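Endonuclease V (PDB 3GOC) probably repairs deaminated DNA by cutting the second phosphodiester bond 3' to a deoxyinosine, with magnesium as cofactor. Local coordinates at residues A19-L24 against L89-I94; V61-D64 against D69-A72; V112-G117 against E211-A216; P121-L126 against D168-A173; V141-F146 against Y207-T212. One frame throughout, in Å; residues are numbered along the deposited sequence.

Contact 1: A19-L24 against L89-I94; sequences AVQDEL and LAFREI
Phe91 reaches from the loop after strand 70-79 to helix 14-24, where Val20 and Gln21 receive the rim of its ring. With CG anti to its own carbonyl carbon (chi1 -71°), the ring is thrown out from the loop, and it meets the helix edge-on, both neighbours lying close to the ring plane. On one side of the tip CZ, Phe91 CE1 lies 3.6 Å from Gln21 CG. On the other, Val20 touches through CB, 4.0 Å from Phe91 CZ, and through CG1, which lies next to CE2. Beyond CG the Gln21 chain is extended, and its amide, inclined 55° to the ring, brings NE2 to 3.7 Å from Phe91 CE1. That nitrogen is tied to the backbone oxygen of Gly87, which fixes the amide beside the ring. His129 of helix 126-134 adds an edge-to-face ring contact to Phe91, and the backbone oxygen of Phe91 accepts hydrogen bonds from Ser81 and Trp10. The result is a small, largely apolar junction in which an aromatic anchor from a loop docks on the flank of an N-terminal helix in the RNase H-like fold of endonuclease V.

Contact 2: V61-D64 against D69-A72; sequences VVLD and DVVA
Val62 and Ala72 form an antiparallel hydrogen-bonded pair in the beta hairpin of strands 55-64 and 70-79, and beside them sits a classic beta bulge: Val71 and Ala72 both stand opposite Val62. The carbonyl of Val62 therefore serves two donors. Val71 N makes the stronger bond, 2.9 Å from Val62 O and nearly straight at 173°, whereas Ala72 N reaches the same oxygen, Val62 O, only weakly, at 3.4 Å. In return, Val62 N gives its hydrogen to Ala72 O at 2.8 Å. Beyond the bulge the register has moved by one, and Leu63 faces Val70 as a non-hydrogen-bonded pair. Toward the turn, Asp64 N donates to Asp69 O at 2.8 Å, and Leu63 CA adds a CA-H...O contact to that oxygen. The Asp64 carboxylate finds its partner in the turn, where OD1 bonds to Thr67 OG1; the same hydroxyl also bonds Asp69 N, linking the two ends of the turn.

Apolar side chains cover this polar frame on both faces. Val61 and Leu63 meet Val70 on the face that helix 211-228 covers, while Val62 packs on Ala72 on the other, near Leu104 and Cys106. In Val71, CG1 is anti to the carbonyl carbon (chi1 -63°), which leaves CG2 between the backbone N and the carbonyl carbon. Val71 CG2 lies 3.6 Å from Val62 CG1 and 3.3 Å from Val62 O, the oxygen that accepts from Val71 N.

Contact 3: V112-G117 against E211-A216; sequences VCDGYG and ETTRRA
This is a water-mediated contact between a strand and a helix beside the magnesium sites: the end of strand 110-114 faces the first turn of helix 211-228. Direct touches are few. Thr213 CG2 packs against the Asp114 carboxylate, 3.7 Å from Asp114 CG, with the two side chains at about a right angle, and Thr212 OG1 rests 3.7 Å from Val112 CB. Two waters fill in the polar part. The first gives a hydrogen bond to Val112 O at 2.8 Å and is also hydrogen-bonded to both threonine hydroxyls, Thr212 OG1 at 2.7 Å and Thr213 OG1 at 2.8 Å, so three protein oxygens hold it. The second joins Thr213 OG1, 2.7 Å away, to Asp114 OD2, to which it donates over a longer 3.2 Å. Thr213 therefore acts on the metal ligand twice, by its methyl group and through water; its OG1 is anti to the carbonyl carbon (chi1 -67°), which turns the hydroxyl toward both waters. Asp114 and Asp46 bind one magnesium ion, Asp46 and Asp217 a second, and Thr213 stands as a second-shell residue behind Asp114. Asp46, in the neighbouring strand 41-49, touches both Asp114 and Ala216 of the helix. On the other flank Val112 meets Ile139 and Val141 of strand 138-142, and Thr212 leans on Leu63; the helix start therefore lies over strands 55-64, 41-49 and 110-114.

Contact 4: P121-L126 against D168-A173; sequences PRRFGL and DEVGRA
Arg123 carries the whole contact from the loop before helix 126-134, meeting Val170 by packing and Asp168 by charge. The arginine chain bends at chi2 (-70°), which swings its end over to strand 168-174, and Val170 CG1 then lies over one face of the guanidinium, set toward the rim. Val170 CG1 is 3.6 Å from Arg123 NE and 3.8 Å from Arg123 CZ, and the two side chains cross at about a right angle. Val170 thus sets a methyl on the flat face of the cation and leaves the N-H groups, which point outward in the plane, to other partners.

The ionic part is looser. Asp168 OD1 sits at the guanidinium edge, near its plane, but Arg123 NH2 is 3.8 Å away, a long salt bridge. The carboxylate plane is turned 68° from that of the guanidinium, so the two groups do not pair side by side. A water closes the distance: it donates to Asp168 OD1 at 2.8 Å and accepts a weak bond from Arg123 NH2 at 2.7 Å.

A side-chain-to-backbone bond holds Arg123 NH1, which donates to His120 O. On the strand side, Val170 and Gly171 make a classic bulge opposite Leu163 of strand 160-165. Ala165 of that strand touches both Arg123 and Val170. With one carbonyl bond, one methyl over its face and an acid reached by a long salt bridge and a weakly bonded water, the arginine is probably placed more by its own loop and by packing than by direct charge pairing.

Contact 5: V141-F146 against Y207-T212; sequences VAKNPF and YRIPET
Arg208 sets CG anti to its backbone N (chi1 169°) and stays extended as far as NE, which carries its guanidinium to the backbone of Lys143. Lys143, by contrast, bends at its last torsion (chi4 -66°), bringing the ammonium over Ile209. Arg208 NH2 gives a hydrogen bond to Lys143 O at 2.9 Å; the N-H...O angle is 149°, and the oxygen lies close to the guanidinium plane. A water accepts from Arg208 NH1 at 3.1 Å and weakly bonds the same carbonyl. NE is bonded to Lys181 O and NH2 also to Pro182 O, and these backbone oxygens from two parts of the chain fix the rotation of the guanidinium. The bonds link the loop after strand 138-142 of the RNase H-like sheet, where Asn144 OD1 accepts from Phe146 N in an Asx turn, to the approach to helix 211-228, with Pro210 at the N-cap position. There the proline ring packs on the sheet, Pro210 CG 3.7 Å from Val141 CG1, and Thr200 of helix 193-202 touches both residues. Ile209 cups the lysine: Lys143 NZ lies 3.6 Å from Ile209 CG2 and 3.7 Å from Ile209 CD1, while Lys143 CG is 3.8 Å from that same CD1. The side chains cross at about a right angle. From this position Lys143 also touches Asp114, a magnesium ligand, and its side chain is about 6 Å from a bound magnesium ion.

In the fold
From the N terminus, helix 14-24 opens contact 1, which closes only at the loop 89-94; within that span lies the much shorter hairpin of contact 2. Contact 3 then opens on strand 110-114 and closes on helix 211-228, enclosing contact 4. Contact 5 starts inside contact 4 and ends beyond it, so those two cross; it shares Glu211 and Thr212 with contact 3. Asp22 forms a salt bridge with Arg122 between contacts 1 and 4, and Leu63 of contact 2 packs on Thr212. Contacts 3 and 5 join helix 211-228 and the turn before it to neighbouring strands by the magnesium ions, contact 2 closes the hairpin at the sheet edge, and contacts 1 and 4 fasten loops to helix 14-24 and strand 168-174.

Contact 1: A19-L24 against L89-I94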
# COMPACT_ATOMS: atom_id res chain seq x y z
N ALA A 19 -13.83 28.52 16.49
CA ALA A 19 -14.60 29.11 15.41
C ALA A 19 -13.90 28.87 14.08
O ALA A 19 -14.55 28.61 13.07
CB ALA A 19 -14.79 30.61 15.66
N VAL A 20 -12.57 28.96 14.08
CA VAL A 20 -11.79 28.73 12.86
C VAL A 20 -11.97 27.27 12.44
O VAL A 20 -12.17 26.98 11.26
CB VAL A 20 -10.28 29.03 13.07
CG1 VAL A 20 -9.48 28.57 11.85
CG2 VAL A 20 -10.07 30.52 13.30
N GLN A 21 -11.92 26.36 13.41
CA GLN A 21 -12.09 24.94 13.10
C GLN A 21 -13.45 24.66 12.47
O GLN A 21 -13.54 23.95 11.47
CB GLN A 21 -11.93 24.09 14.36
CG GLN A 21 -10.57 24.19 15.02
CD GLN A 21 -10.44 23.27 16.21
OE1 GLN A 21 -11.33 23.22 17.06
NE2 GLN A 21 -9.33 22.54 16.29
N ASP A 22 -14.51 25.21 13.06
CA ASP A 22 -15.85 24.96 12.53
C ASP A 22 -16.04 25.58 11.15
O ASP A 22 -16.81 25.06 10.34
CB ASP A 22 -16.92 25.49 13.49
CG ASP A 22 -16.95 24.73 14.81
OD1 ASP A 22 -16.55 23.54 14.82
OD2 ASP A 22 -17.38 25.31 15.82
N GLU A 23 -15.35 26.67 10.87
CA GLU A 23 -15.46 27.34 9.58
C GLU A 23 -14.64 26.64 8.49
O GLU A 23 -15.13 26.45 7.38
CB GLU A 23 -15.03 28.80 9.72
CG GLU A 23 -15.94 29.60 10.65
CD GLU A 23 -15.32 30.90 11.12
OE1 GLU A 23 -15.98 31.63 11.89
OE2 GLU A 23 -14.17 31.19 10.74
N LEU A 24 -13.42 26.25 8.83
CA LEU A 24 -12.55 25.58 7.86
C LEU A 24 -12.91 24.12 7.60
O LEU A 24 -12.57 23.57 6.54
CB LEU A 24 -11.09 25.66 8.32
CG LEU A 24 -10.42 27.04 8.29
CD1 LEU A 24 -8.97 26.91 8.76
CD2 LEU A 24 -10.47 27.62 6.88
N LEU A 89 -4.46 21.86 19.58
CA LEU A 89 -3.02 21.75 19.49
C LEU A 89 -2.40 22.15 18.16
O LEU A 89 -1.26 22.61 18.11
CB LEU A 89 -2.59 20.32 19.85
CG LEU A 89 -2.94 19.88 21.28
CD1 LEU A 89 -2.37 18.50 21.52
CD2 LEU A 89 -2.37 20.87 22.28
N ALA A 90 -3.16 22.00 17.07
CA ALA A 90 -2.65 22.35 15.76
C ALA A 90 -2.36 23.84 15.63
O ALA A 90 -1.51 24.26 14.84
CB ALA A 90 -3.63 21.93 14.68
N PHE A 91 -3.08 24.66 16.39
CA PHE A 91 -2.86 26.10 16.31
C PHE A 91 -1.49 26.53 16.80
O PHE A 91 -1.08 27.68 16.59
CB PHE A 91 -3.96 26.86 17.04
CG PHE A 91 -5.28 26.81 16.33
CD1 PHE A 91 -6.18 25.78 16.57
CD2 PHE A 91 -5.60 27.78 15.38
CE1 PHE A 91 -7.39 25.70 15.87
CE2 PHE A 91 -6.80 27.72 14.67
CZ PHE A 91 -7.70 26.67 14.92
N ARG A 92 -0.76 25.62 17.44
CA ARG A 92 0.57 25.92 17.94
C ARG A 92 1.64 25.73 16.87
O ARG A 92 2.68 26.39 16.91
CB ARG A 92 0.95 24.98 19.09
CG ARG A 92 -0.01 24.92 20.25
CD ARG A 92 0.53 23.95 21.29
NE ARG A 92 0.61 22.59 20.76
CZ ARG A 92 1.31 21.60 21.30
NH1 ARG A 92 2.02 21.81 22.40
NH2 ARG A 92 1.30 20.39 20.75
N GLU A 93 1.38 24.85 15.90
CA GLU A 93 2.38 24.49 14.90
C GLU A 93 2.07 24.67 13.42
O GLU A 93 2.99 24.59 12.61
CB GLU A 93 2.78 23.04 15.12
CG GLU A 93 1.60 22.09 15.04
CD GLU A 93 1.96 20.66 15.38
OE1 GLU A 93 2.16 19.85 14.45
OE2 GLU A 93 2.05 20.37 16.59
N ILE A 94 0.82 24.89 13.06
CA ILE A 94 0.48 25.03 11.65
C ILE A 94 1.34 26.03 10.88
O ILE A 94 1.82 25.72 9.79
CB ILE A 94 -1.01 25.34 11.50
CG1 ILE A 94 -1.80 24.04 11.71
CG2 ILE A 94 -1.32 25.93 10.13
CD1 ILE A 94 -3.20 24.26 12.15

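Contact 2: V61-D64 against D69-A72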
# COMPACT_ATOMS: atom_id res chain seq x y z
N VAL A 61 9.70 15.78 4.96
CA VAL A 61 10.59 14.90 4.22
C VAL A 61 9.82 14.25 3.09
O VAL A 61 8.85 13.53 3.32
CB VAL A 61 11.18 13.80 5.12
CG1 VAL A 61 12.11 12.91 4.31
CG2 VAL A 61 11.95 14.43 6.28
N VAL A 62 10.25 14.53 1.86
CA VAL A 62 9.61 14.02 0.66
C VAL A 62 10.27 12.73 0.19
O VAL A 62 11.49 12.67 0.04
CB VAL A 62 9.69 15.04 -0.49
CG1 VAL A 62 8.87 14.55 -1.67
CG2 VAL A 62 9.20 16.39 -0.02
N LEU A 63 9.46 11.70 -0.01
CA LEU A 63 9.97 10.41 -0.48
C LEU A 63 9.44 10.07 -1.86
O LEU A 63 8.38 10.55 -2.28
CB LEU A 63 9.53 9.28 0.45
CG LEU A 63 9.76 9.40 1.96
CD1 LEU A 63 9.20 8.16 2.65
CD2 LEU A 63 11.24 9.55 2.24
N ASP A 64 10.21 9.26 -2.58
CA ASP A 64 9.76 8.78 -3.88
C ASP A 64 8.88 7.62 -3.40
O ASP A 64 9.36 6.69 -2.75
CB ASP A 64 10.94 8.24 -4.70
CG ASP A 64 10.49 7.56 -5.98
OD1 ASP A 64 10.55 6.32 -6.04
OD2 ASP A 64 10.08 8.27 -6.92
N ASP A 69 12.77 6.17 -1.29
CA ASP A 69 14.01 6.92 -1.14
C ASP A 69 13.68 8.39 -0.88
O ASP A 69 12.69 8.92 -1.38
CB ASP A 69 14.89 6.84 -2.39
CG ASP A 69 15.45 5.46 -2.62
OD1 ASP A 69 15.73 4.75 -1.63
OD2 ASP A 69 15.65 5.09 -3.80
N VAL A 70 14.52 9.04 -0.08
CA VAL A 70 14.32 10.45 0.22
C VAL A 70 14.74 11.26 -1.01
O VAL A 70 15.82 11.04 -1.57
CB VAL A 70 15.17 10.89 1.42
CG1 VAL A 70 15.02 12.39 1.65
CG2 VAL A 70 14.74 10.13 2.66
N VAL A 71 13.88 12.17 -1.44
CA VAL A 71 14.20 13.01 -2.59
C VAL A 71 14.33 14.48 -2.23
O VAL A 71 14.89 15.26 -3.00
CB VAL A 71 13.16 12.85 -3.72
CG1 VAL A 71 13.17 11.41 -4.23
CG2 VAL A 71 11.78 13.23 -3.22
N ALA A 72 13.82 14.87 -1.06
CA ALA A 72 13.91 16.26 -0.62
C ALA A 72 13.52 16.39 0.84
O ALA A 72 12.78 15.56 1.37
CB ALA A 72 13.00 17.13 -1.48

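Contact 3: V112-G117 against E211-A216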
# COMPACT_ATOMS: atom_id res chain seq x y z
N VAL A 112 1.61 12.95 4.89
CA VAL A 112 1.29 12.02 5.97
C VAL A 112 1.72 12.66 7.29
O VAL A 112 2.92 12.85 7.53
CB VAL A 112 2.02 10.67 5.78
CG1 VAL A 112 1.62 9.69 6.89
CG2 VAL A 112 1.68 10.08 4.41
N CYS A 113 0.76 13.00 8.13
CA CYS A 113 1.04 13.62 9.42
C CYS A 113 1.13 12.59 10.53
O CYS A 113 0.42 11.59 10.52
CB CYS A 113 -0.05 14.63 9.79
SG CYS A 113 -0.25 15.98 8.63
N ASP A 114 2.03 12.83 11.48
CA ASP A 114 2.17 11.95 12.64
C ASP A 114 1.12 12.51 13.59
O ASP A 114 1.42 13.35 14.44
CB ASP A 114 3.55 12.07 13.26
CG ASP A 114 3.71 11.23 14.51
OD1 ASP A 114 4.59 11.53 15.34
OD2 ASP A 114 2.95 10.26 14.67
N GLY A 115 -0.11 12.04 13.44
CA GLY A 115 -1.19 12.55 14.25
C GLY A 115 -2.53 12.15 13.68
O GLY A 115 -2.68 11.07 13.12
N TYR A 116 -3.51 13.05 13.80
CA TYR A 116 -4.87 12.77 13.35
C TYR A 116 -5.49 13.79 12.40
O TYR A 116 -5.09 14.95 12.34
CB TYR A 116 -5.80 12.62 14.56
CG TYR A 116 -5.23 11.81 15.72
CD1 TYR A 116 -4.33 12.39 16.62
CD2 TYR A 116 -5.57 10.48 15.89
CE1 TYR A 116 -3.78 11.65 17.67
CE2 TYR A 116 -5.03 9.72 16.94
CZ TYR A 116 -4.14 10.31 17.82
OH TYR A 116 -3.58 9.56 18.82
N GLY A 117 -6.49 13.33 11.65
CA GLY A 117 -7.23 14.18 10.74
C GLY A 117 -8.65 14.32 11.29
O GLY A 117 -8.88 15.05 12.25
N GLU A 211 7.56 5.14 7.22
CA GLU A 211 8.90 5.70 7.02
C GLU A 211 8.86 7.22 6.94
O GLU A 211 9.83 7.88 7.30
CB GLU A 211 9.55 5.09 5.77
CG GLU A 211 9.95 3.64 6.00
CD GLU A 211 10.83 3.07 4.91
OE1 GLU A 211 11.71 3.79 4.41
OE2 GLU A 211 10.64 1.88 4.56
N THR A 212 7.74 7.77 6.48
CA THR A 212 7.60 9.22 6.40
C THR A 212 7.69 9.84 7.80
O THR A 212 8.31 10.89 7.99
CB THR A 212 6.25 9.61 5.77
OG1 THR A 212 5.19 8.82 6.34
CG2 THR A 212 6.29 9.40 4.26
N THR A 213 7.07 9.19 8.79
CA THR A 213 7.11 9.69 10.16
C THR A 213 8.49 9.50 10.76
O THR A 213 9.02 10.40 11.41
CB THR A 213 6.07 8.97 11.04
OG1 THR A 213 4.76 9.33 10.59
CG2 THR A 213 6.23 9.37 12.50
N ARG A 214 9.07 8.33 10.52
CA ARG A 214 10.40 8.05 11.05
C ARG A 214 11.40 9.11 10.57
O ARG A 214 12.18 9.64 11.36
CB ARG A 214 10.84 6.65 10.61
CG ARG A 214 10.15 5.53 11.39
CD ARG A 214 10.40 4.18 10.74
NE ARG A 214 11.82 3.93 10.52
CZ ARG A 214 12.65 3.43 11.42
NH1 ARG A 214 12.21 3.11 12.63
NH2 ARG A 214 13.93 3.26 11.12
N ARG A 215 11.35 9.43 9.28
CA ARG A 215 12.25 10.42 8.68
C ARG A 215 12.00 11.84 9.21
O ARG A 215 12.93 12.53 9.61
CB ARG A 215 12.08 10.45 7.16
CG ARG A 215 12.33 9.15 6.44
CD ARG A 215 13.80 8.92 6.26
NE ARG A 215 14.05 7.79 5.37
CZ ARG A 215 15.26 7.29 5.15
NH1 ARG A 215 16.31 7.84 5.75
NH2 ARG A 215 15.41 6.25 4.35
N ALA A 216 10.74 12.26 9.19
CA ALA A 216 10.41 13.61 9.64
C ALA A 216 10.69 13.79 11.12
O ALA A 216 11.16 14.85 11.54
CB ALA A 216 8.95 13.91 9.33
O HOH W 1 4.55 10.69 8.20
O HOH W 2 2.98 8.25 12.24

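Contact 4: P121-L126 against D168-A173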
# COMPACT_ATOMS: atom_id res chain seq x y z
N PRO A 121 -11.89 15.67 18.26
CA PRO A 121 -13.12 16.10 18.93
C PRO A 121 -14.04 16.95 18.06
O PRO A 121 -15.27 16.88 18.20
CB PRO A 121 -12.59 16.85 20.16
CG PRO A 121 -11.17 17.22 19.79
CD PRO A 121 -10.71 15.98 19.08
N ARG A 122 -13.47 17.75 17.17
CA ARG A 122 -14.26 18.58 16.28
C ARG A 122 -14.08 18.15 14.83
O ARG A 122 -14.36 18.91 13.89
CB ARG A 122 -13.89 20.06 16.44
CG ARG A 122 -14.72 20.79 17.49
CD ARG A 122 -14.39 22.27 17.51
NE ARG A 122 -15.60 23.10 17.54
CZ ARG A 122 -16.46 23.14 18.55
NH1 ARG A 122 -16.26 22.40 19.63
NH2 ARG A 122 -17.52 23.93 18.48
N ARG A 123 -13.60 16.92 14.65
CA ARG A 123 -13.38 16.36 13.32
C ARG A 123 -12.49 17.27 12.48
O ARG A 123 -12.65 17.36 11.26
CB ARG A 123 -14.72 16.15 12.62
CG ARG A 123 -15.72 15.30 13.41
CD ARG A 123 -15.28 13.84 13.49
NE ARG A 123 -16.28 13.02 14.17
CZ ARG A 123 -16.40 12.92 15.49
NH1 ARG A 123 -15.59 13.58 16.30
NH2 ARG A 123 -17.36 12.16 16.01
N PHE A 124 -11.54 17.94 13.13
CA PHE A 124 -10.65 18.83 12.40
C PHE A 124 -9.27 18.88 13.04
O PHE A 124 -8.83 19.93 13.51
CB PHE A 124 -11.27 20.23 12.34
CG PHE A 124 -10.66 21.12 11.28
CD1 PHE A 124 -9.92 22.24 11.63
CD2 PHE A 124 -10.87 20.84 9.94
CE1 PHE A 124 -9.38 23.07 10.65
CE2 PHE A 124 -10.33 21.66 8.94
CZ PHE A 124 -9.59 22.78 9.30
N GLY A 125 -8.60 17.74 13.05
CA GLY A 125 -7.26 17.66 13.62
C GLY A 125 -6.21 18.17 12.64
O GLY A 125 -6.53 18.61 11.54
N LEU A 126 -4.95 18.08 13.05
CA LEU A 126 -3.82 18.56 12.26
C LEU A 126 -3.85 18.23 10.77
O LEU A 126 -3.69 19.11 9.93
CB LEU A 126 -2.52 18.02 12.87
CG LEU A 126 -1.23 18.36 12.12
CD1 LEU A 126 -0.98 19.87 12.20
CD2 LEU A 126 -0.07 17.59 12.75
N ASP A 168 -19.28 6.69 16.21
CA ASP A 168 -18.95 7.14 14.86
C ASP A 168 -17.54 6.77 14.41
O ASP A 168 -16.57 7.00 15.12
CB ASP A 168 -19.10 8.65 14.77
CG ASP A 168 -20.51 9.11 15.10
OD1 ASP A 168 -20.66 10.22 15.64
OD2 ASP A 168 -21.45 8.35 14.79
N GLU A 169 -17.43 6.21 13.21
CA GLU A 169 -16.12 5.84 12.70
C GLU A 169 -15.39 7.11 12.28
O GLU A 169 -15.91 7.91 11.52
CB GLU A 169 -16.25 4.91 11.49
CG GLU A 169 -14.90 4.45 10.97
CD GLU A 169 -15.01 3.52 9.79
OE1 GLU A 169 -15.13 4.01 8.65
OE2 GLU A 169 -14.97 2.28 10.00
N VAL A 170 -14.17 7.28 12.81
CA VAL A 170 -13.36 8.44 12.49
C VAL A 170 -12.01 8.03 11.90
O VAL A 170 -11.15 8.88 11.65
CB VAL A 170 -13.13 9.33 13.74
CG1 VAL A 170 -14.45 9.94 14.19
CG2 VAL A 170 -12.50 8.51 14.87
N GLY A 171 -11.84 6.73 11.69
CA GLY A 171 -10.60 6.22 11.13
C GLY A 171 -10.54 4.71 11.28
O GLY A 171 -11.57 4.06 11.48
N ARG A 172 -9.35 4.15 11.18
CA ARG A 172 -9.20 2.71 11.32
C ARG A 172 -7.93 2.31 12.06
O ARG A 172 -6.90 2.97 11.93
CB ARG A 172 -9.17 2.02 9.95
CG ARG A 172 -10.48 2.02 9.22
CD ARG A 172 -10.30 1.46 7.82
NE ARG A 172 -11.51 1.62 7.03
CZ ARG A 172 -11.56 1.47 5.71
NH1 ARG A 172 -12.71 1.64 5.07
NH2 ARG A 172 -10.46 1.18 5.03
N ALA A 173 -8.02 1.25 12.85
CA ALA A 173 -6.85 0.72 13.52
C ALA A 173 -6.32 -0.19 12.40
O ALA A 173 -7.06 -1.03 11.88
CB ALA A 173 -7.24 -0.09 14.74
O HOH W 3 -18.99 10.90 17.77

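Contact 5: V141-F146 against Y207-T212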
# COMPACT_ATOMS: atom_id res chain seq x y z
N VAL A 141 -1.51 9.40 10.58
CA VAL A 141 -1.20 8.07 11.08
C VAL A 141 -0.65 8.33 12.47
O VAL A 141 0.35 9.04 12.63
CB VAL A 141 -0.14 7.34 10.23
CG1 VAL A 141 0.14 5.97 10.85
CG2 VAL A 141 -0.63 7.16 8.80
N ALA A 142 -1.31 7.77 13.47
CA ALA A 142 -0.92 7.98 14.86
C ALA A 142 -0.49 6.70 15.56
O ALA A 142 -0.97 5.61 15.23
CB ALA A 142 -2.06 8.63 15.62
N LYS A 143 0.40 6.84 16.54
CA LYS A 143 0.94 5.71 17.30
C LYS A 143 0.01 5.20 18.40
O LYS A 143 0.13 4.04 18.81
CB LYS A 143 2.28 6.10 17.95
CG LYS A 143 3.32 6.65 17.00
CD LYS A 143 4.47 7.28 17.77
CE LYS A 143 5.42 8.03 16.87
NZ LYS A 143 6.14 7.13 15.95
N ASN A 144 -0.89 6.05 18.89
CA ASN A 144 -1.82 5.64 19.93
C ASN A 144 -3.23 6.05 19.51
O ASN A 144 -3.40 6.93 18.67
CB ASN A 144 -1.45 6.26 21.29
CG ASN A 144 -1.67 7.76 21.34
OD1 ASN A 144 -2.80 8.23 21.22
ND2 ASN A 144 -0.60 8.50 21.54
N PRO A 145 -4.26 5.41 20.09
CA PRO A 145 -5.66 5.70 19.76
C PRO A 145 -6.31 6.90 20.43
O PRO A 145 -7.50 7.13 20.24
CB PRO A 145 -6.36 4.40 20.14
CG PRO A 145 -5.63 4.03 21.40
CD PRO A 145 -4.17 4.28 21.04
N PHE A 146 -5.54 7.68 21.18
CA PHE A 146 -6.09 8.83 21.87
C PHE A 146 -7.23 8.31 22.75
O PHE A 146 -7.05 7.33 23.47
CB PHE A 146 -6.63 9.86 20.87
CG PHE A 146 -6.99 11.18 21.48
CD1 PHE A 146 -8.15 11.85 21.10
CD2 PHE A 146 -6.16 11.76 22.44
CE1 PHE A 146 -8.48 13.08 21.67
CE2 PHE A 146 -6.49 12.99 23.02
CZ PHE A 146 -7.65 13.65 22.63
N TYR A 207 8.73 -1.55 8.99
CA TYR A 207 8.43 -1.14 10.35
C TYR A 207 6.96 -0.92 10.62
O TYR A 207 6.14 -0.88 9.70
CB TYR A 207 9.17 0.17 10.68
CG TYR A 207 10.63 0.17 10.33
CD1 TYR A 207 11.07 0.69 9.11
CD2 TYR A 207 11.58 -0.34 11.21
CE1 TYR A 207 12.42 0.70 8.78
CE2 TYR A 207 12.94 -0.33 10.88
CZ TYR A 207 13.35 0.19 9.67
OH TYR A 207 14.69 0.19 9.35
N ARG A 208 6.62 -0.78 11.90
CA ARG A 208 5.25 -0.53 12.30
C ARG A 208 4.88 0.92 11.97
O ARG A 208 3.75 1.19 11.55
CB ARG A 208 5.10 -0.76 13.81
CG ARG A 208 3.77 -0.28 14.37
CD ARG A 208 3.71 -0.40 15.88
NE ARG A 208 2.46 0.16 16.39
CZ ARG A 208 2.38 1.20 17.21
NH1 ARG A 208 3.48 1.82 17.63
NH2 ARG A 208 1.19 1.64 17.59
N ILE A 209 5.83 1.83 12.16
CA ILE A 209 5.63 3.26 11.92
C ILE A 209 6.01 3.63 10.48
O ILE A 209 7.06 3.21 9.99
CB ILE A 209 6.50 4.09 12.89
CG1 ILE A 209 6.19 3.70 14.34
CG2 ILE A 209 6.26 5.58 12.68
CD1 ILE A 209 4.73 3.89 14.75
N PRO A 210 5.17 4.43 9.80
CA PRO A 210 5.47 4.83 8.42
C PRO A 210 6.85 5.47 8.30
O PRO A 210 7.25 6.25 9.15
CB PRO A 210 4.36 5.83 8.11
CG PRO A 210 3.21 5.30 8.88
CD PRO A 210 3.84 4.91 10.21
N GLU A 211 7.56 5.14 7.22
CA GLU A 211 8.90 5.70 7.02
C GLU A 211 8.86 7.22 6.94
O GLU A 211 9.83 7.88 7.30
CB GLU A 211 9.55 5.09 5.77
CG GLU A 211 9.95 3.64 6.00
CD GLU A 211 10.83 3.07 4.91
OE1 GLU A 211 11.71 3.79 4.41
OE2 GLU A 211 10.64 1.88 4.56
N THR A 212 7.74 7.77 6.48
CA THR A 212 7.60 9.22 6.40
C THR A 212 7.69 9.84 7.80
O THR A 212 8.31 10.89 7.99
CB THR A 212 6.25 9.61 5.77
OG1 THR A 212 5.19 8.82 6.34
CG2 THR A 212 6.29 9.40 4.26
O HOH W 4 3.23 3.51 20.21